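Local coordinates for protein GH127 beta-L-arabinofuranoside (Geobacillus stearothermophilus, PDB 4QK0) that probably hydrolyses terminal beta-L-arabinofuranosidic bonds as a family 127 glycoside hydrolase, at residues G190-E195 with L270-A275. Sequence-based numbering, arbitrary orientation.
Sequences GHQEIE and LYMYTA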
ATOM      1  N   GLY A 190       1.015 -20.951  18.924  1.00 25.35           N
ATOM      2  CA  GLY A 190       0.776 -20.095  17.766  1.00 24.12           C
ATOM      3  C   GLY A 190       1.940 -19.204  17.490  1.00 20.56           C
ATOM      4  O   GLY A 190       2.156 -18.771  16.358  1.00 21.89           O
ATOM      5  N   HIS A 191       2.760 -18.990  18.507  1.00 19.94           N
ATOM      6  CA  HIS A 191       3.994 -18.282  18.302  1.00 19.15           C
ATOM      7  C   HIS A 191       5.179 -19.121  18.733  1.00 22.35           C
ATOM      8  O   HIS A 191       5.463 -19.252  19.925  1.00 21.84           O
ATOM      9  CB  HIS A 191       3.996 -16.957  19.062  1.00 19.22           C
ATOM     10  CG  HIS A 191       4.998 -15.977  18.559  1.00 20.59           C
ATOM     11  ND1 HIS A 191       6.294 -16.324  18.248  1.00 20.81           N
ATOM     12  CD2 HIS A 191       4.899 -14.639  18.317  1.00 21.17           C
ATOM     13  CE1 HIS A 191       6.954 -15.249  17.837  1.00 21.08           C
ATOM     14  NE2 HIS A 191       6.119 -14.221  17.852  1.00 20.94           N
ATOM     15  N   GLN A 192       5.934 -19.580  17.729  1.00 21.39           N
ATOM     16  CA  GLN A 192       7.091 -20.347  17.938  1.00 22.00           C
ATOM     17  C   GLN A 192       8.100 -19.583  18.754  1.00 21.49           C
ATOM     18  O   GLN A 192       8.174 -18.349  18.698  1.00 23.99           O
ATOM     19  CB  GLN A 192       7.691 -20.799  16.608  1.00 22.00           C
ATOM     20  CG  GLN A 192       6.721 -21.502  15.696  1.00 22.31           C
ATOM     21  CD  GLN A 192       5.977 -20.564  14.736  1.00 24.32           C
ATOM     22  OE1 GLN A 192       5.450 -19.542  15.149  1.00 23.37           O
ATOM     23  NE2 GLN A 192       5.956 -20.911  13.441  1.00 25.55           N
ATOM     24  N   GLU A 193       8.857 -20.338  19.549  1.00 19.86           N
ATOM     25  CA  GLU A 193       9.865 -19.829  20.472  1.00 21.04           C
ATOM     26  C   GLU A 193      10.288 -20.957  21.438  1.00 20.81           C
ATOM     27  O   GLU A 193      11.457 -21.072  21.748  1.00 21.40           O
ATOM     28  CB  GLU A 193       9.394 -18.590  21.288  1.00 20.73           C
ATOM     29  CG  GLU A 193      10.100 -18.335  22.606  1.00 21.46           C
ATOM     30  CD  GLU A 193      11.543 -17.895  22.456  1.00 24.36           C
ATOM     31  OE1 GLU A 193      11.979 -17.542  21.344  1.00 22.84           O
ATOM     32  OE2 GLU A 193      12.260 -17.874  23.479  1.00 28.66           O
ATOM     33  N   ILE A 194       9.341 -21.712  21.937  1.00 22.65           N
ATOM     34  CA  ILE A 194       9.645 -22.782  22.916  1.00 26.24           C
ATOM     35  C   ILE A 194      10.623 -23.793  22.311  1.00 26.60           C
ATOM     36  O   ILE A 194      11.524 -24.290  23.005  1.00 28.40           O
ATOM     37  CB  ILE A 194       8.365 -23.482  23.416  1.00 27.73           C
ATOM     38  CG1 ILE A 194       8.650 -24.413  24.606  1.00 28.19           C
ATOM     39  CG2 ILE A 194       7.701 -24.296  22.331  1.00 28.98           C
ATOM     40  CD1 ILE A 194       9.171 -23.719  25.818  1.00 27.09           C
ATOM     41  N   GLU A 195      10.540 -23.976  20.996  1.00 26.18           N
ATOM     42  CA  GLU A 195      11.375 -24.963  20.327  1.00 24.80           C
ATOM     43  C   GLU A 195      12.857 -24.571  20.375  1.00 25.31           C
ATOM     44  O   GLU A 195      13.705 -25.381  20.821  1.00 22.93           O
ATOM     45  CB  GLU A 195      10.903 -25.215  18.924  1.00 24.72           C
ATOM     46  CG  GLU A 195       9.440 -25.561  18.850  1.00 25.79           C
ATOM     47  CD  GLU A 195       8.503 -24.341  18.659  1.00 26.23           C
ATOM     48  OE1 GLU A 195       8.970 -23.189  18.842  1.00 21.15           O
ATOM     49  OE2 GLU A 195       7.316 -24.571  18.287  1.00 24.60           O
ATOM     50  N   LEU A 270      10.916 -17.118  11.545  1.00 21.11           N
ATOM     51  CA  LEU A 270      12.337 -17.195  11.714  1.00 23.18           C
ATOM     52  C   LEU A 270      12.708 -17.879  13.053  1.00 23.00           C
ATOM     53  O   LEU A 270      13.716 -18.546  13.107  1.00 21.27           O
ATOM     54  CB  LEU A 270      12.959 -15.826  11.636  1.00 24.57           C
ATOM     55  CG  LEU A 270      12.856 -15.113  10.278  1.00 28.40           C
ATOM     56  CD1 LEU A 270      13.424 -13.738  10.411  1.00 30.55           C
ATOM     57  CD2 LEU A 270      13.562 -15.793   9.168  1.00 29.43           C
ATOM     58  N   TYR A 271      11.887 -17.720  14.083  1.00 20.34           N
ATOM     59  CA  TYR A 271      12.080 -18.477  15.301  1.00 23.05           C
ATOM     60  C   TYR A 271      11.909 -19.987  15.046  1.00 23.54           C
ATOM     61  O   TYR A 271      12.631 -20.809  15.595  1.00 23.30           O
ATOM     62  CB  TYR A 271      11.107 -18.040  16.392  1.00 20.74           C
ATOM     63  CG  TYR A 271      11.426 -16.780  17.127  1.00 20.56           C
ATOM     64  CD1 TYR A 271      12.500 -15.973  16.785  1.00 21.64           C
ATOM     65  CD2 TYR A 271      10.636 -16.384  18.221  1.00 21.82           C
ATOM     66  CE1 TYR A 271      12.785 -14.782  17.486  1.00 21.87           C
ATOM     67  CE2 TYR A 271      10.903 -15.185  18.897  1.00 20.66           C
ATOM     68  CZ  TYR A 271      11.969 -14.389  18.525  1.00 20.71           C
ATOM     69  OH  TYR A 271      12.252 -13.210  19.206  1.00 19.19           O
HETATM   70  N   MSE A 272      10.958 -20.333  14.203  1.00 24.43           N
HETATM   71  CA  MSE A 272      10.732 -21.713  13.848  1.00 25.04           C
HETATM   72  C   MSE A 272      11.914 -22.232  13.083  1.00 26.40           C
HETATM   73  O   MSE A 272      12.429 -23.308  13.392  1.00 27.06           O
HETATM   74  CB  MSE A 272       9.481 -21.936  13.033  1.00 25.31           C
HETATM   75  CG  MSE A 272       9.149 -23.428  12.837  1.00 25.66           C
HETATM   76 SE   MSE A 272       7.532 -23.642  11.762  1.00 25.45          SE
HETATM   77  CE  MSE A 272       8.360 -22.965  10.123  1.00 22.51           C
ATOM     78  N   TYR A 273      12.397 -21.473  12.122  1.00 23.78           N
ATOM     79  CA  TYR A 273      13.527 -21.931  11.351  1.00 22.43           C
ATOM     80  C   TYR A 273      14.730 -22.089  12.211  1.00 22.15           C
ATOM     81  O   TYR A 273      15.602 -22.935  11.945  1.00 21.97           O
ATOM     82  CB  TYR A 273      13.856 -21.010  10.182  1.00 22.78           C
ATOM     83  CG  TYR A 273      12.667 -20.680   9.246  1.00 23.67           C
ATOM     84  CD1 TYR A 273      11.594 -21.528   9.088  1.00 22.59           C
ATOM     85  CD2 TYR A 273      12.664 -19.486   8.531  1.00 25.27           C
ATOM     86  CE1 TYR A 273      10.549 -21.217   8.230  1.00 23.60           C
ATOM     87  CE2 TYR A 273      11.619 -19.174   7.667  1.00 24.60           C
ATOM     88  CZ  TYR A 273      10.563 -20.030   7.533  1.00 23.18           C
ATOM     89  OH  TYR A 273       9.554 -19.676   6.676  1.00 22.34           O
ATOM     90  N   THR A 274      14.873 -21.209  13.177  1.00 22.44           N
ATOM     91  CA  THR A 274      16.048 -21.238  14.016  1.00 21.79           C
ATOM     92  C   THR A 274      16.048 -22.609  14.813  1.00 22.76           C
ATOM     93  O   THR A 274      17.054 -23.273  14.883  1.00 24.78           O
ATOM     94  CB  THR A 274      16.025 -20.070  14.968  1.00 22.87           C
ATOM     95  OG1 THR A 274      16.210 -18.833  14.256  1.00 19.88           O
ATOM     96  CG2 THR A 274      17.111 -20.192  16.050  1.00 21.00           C
ATOM     97  N   ALA A 275      14.892 -23.014  15.313  1.00 21.16           N
ATOM     98  CA  ALA A 275      14.728 -24.285  15.968  1.00 23.19           C
ATOM     99  C   ALA A 275      14.998 -25.471  14.993  1.00 26.37           C
ATOM    100  O   ALA A 275      15.716 -26.407  15.324  1.00 24.27           O
ATOM    101  CB  ALA A 275      13.373 -24.413  16.602  1.00 20.89           C
TER
HETATM  102  O   HOH W   1      11.229 -21.850  18.251  1.00 26.27           O
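Tyr271 and Gln192 bury the most surface where helix 266-283 packs against the loop that leads into helix 194-205 and the start of that helix, inside the (alpha/alpha)6-barrel catalytic domain of GH127, a member of the six-hairpin clan. Gln192 O lies at the edge of the Tyr271 ring, in the plane of the ring, 3.2 Å from Tyr271 CD2. The same oxygen accepts a hydrogen bond from His191 ND1 at 2.8 Å, nearly in the imidazole plane. A chi1 of -161° carries the His191 ring away from its own N and over to that carbonyl, with CE1 toward Tyr271 and the two ring planes 49° apart. Replacing His191 by an alanine is likely to leave Gln192 O without this donor and open a gap beside the Tyr271 ring. Glu193, the N-cap residue, sets OE1 3.6 Å from Tyr271 CE2. Bent at chi2, the Gln192 side chain lies across selenomethionine Met272, NE2 3.6 Å from SE, while that amide nitrogen is hydrogen-bonded to Gln251. Beyond the cap, Glu195 CB touches Ala275 CB at 3.5 Å, one turn on from Tyr271. Glu195 OE1 accepts from Glu193 N and from a water, which also donates to Tyr271 O at 3.2 Å.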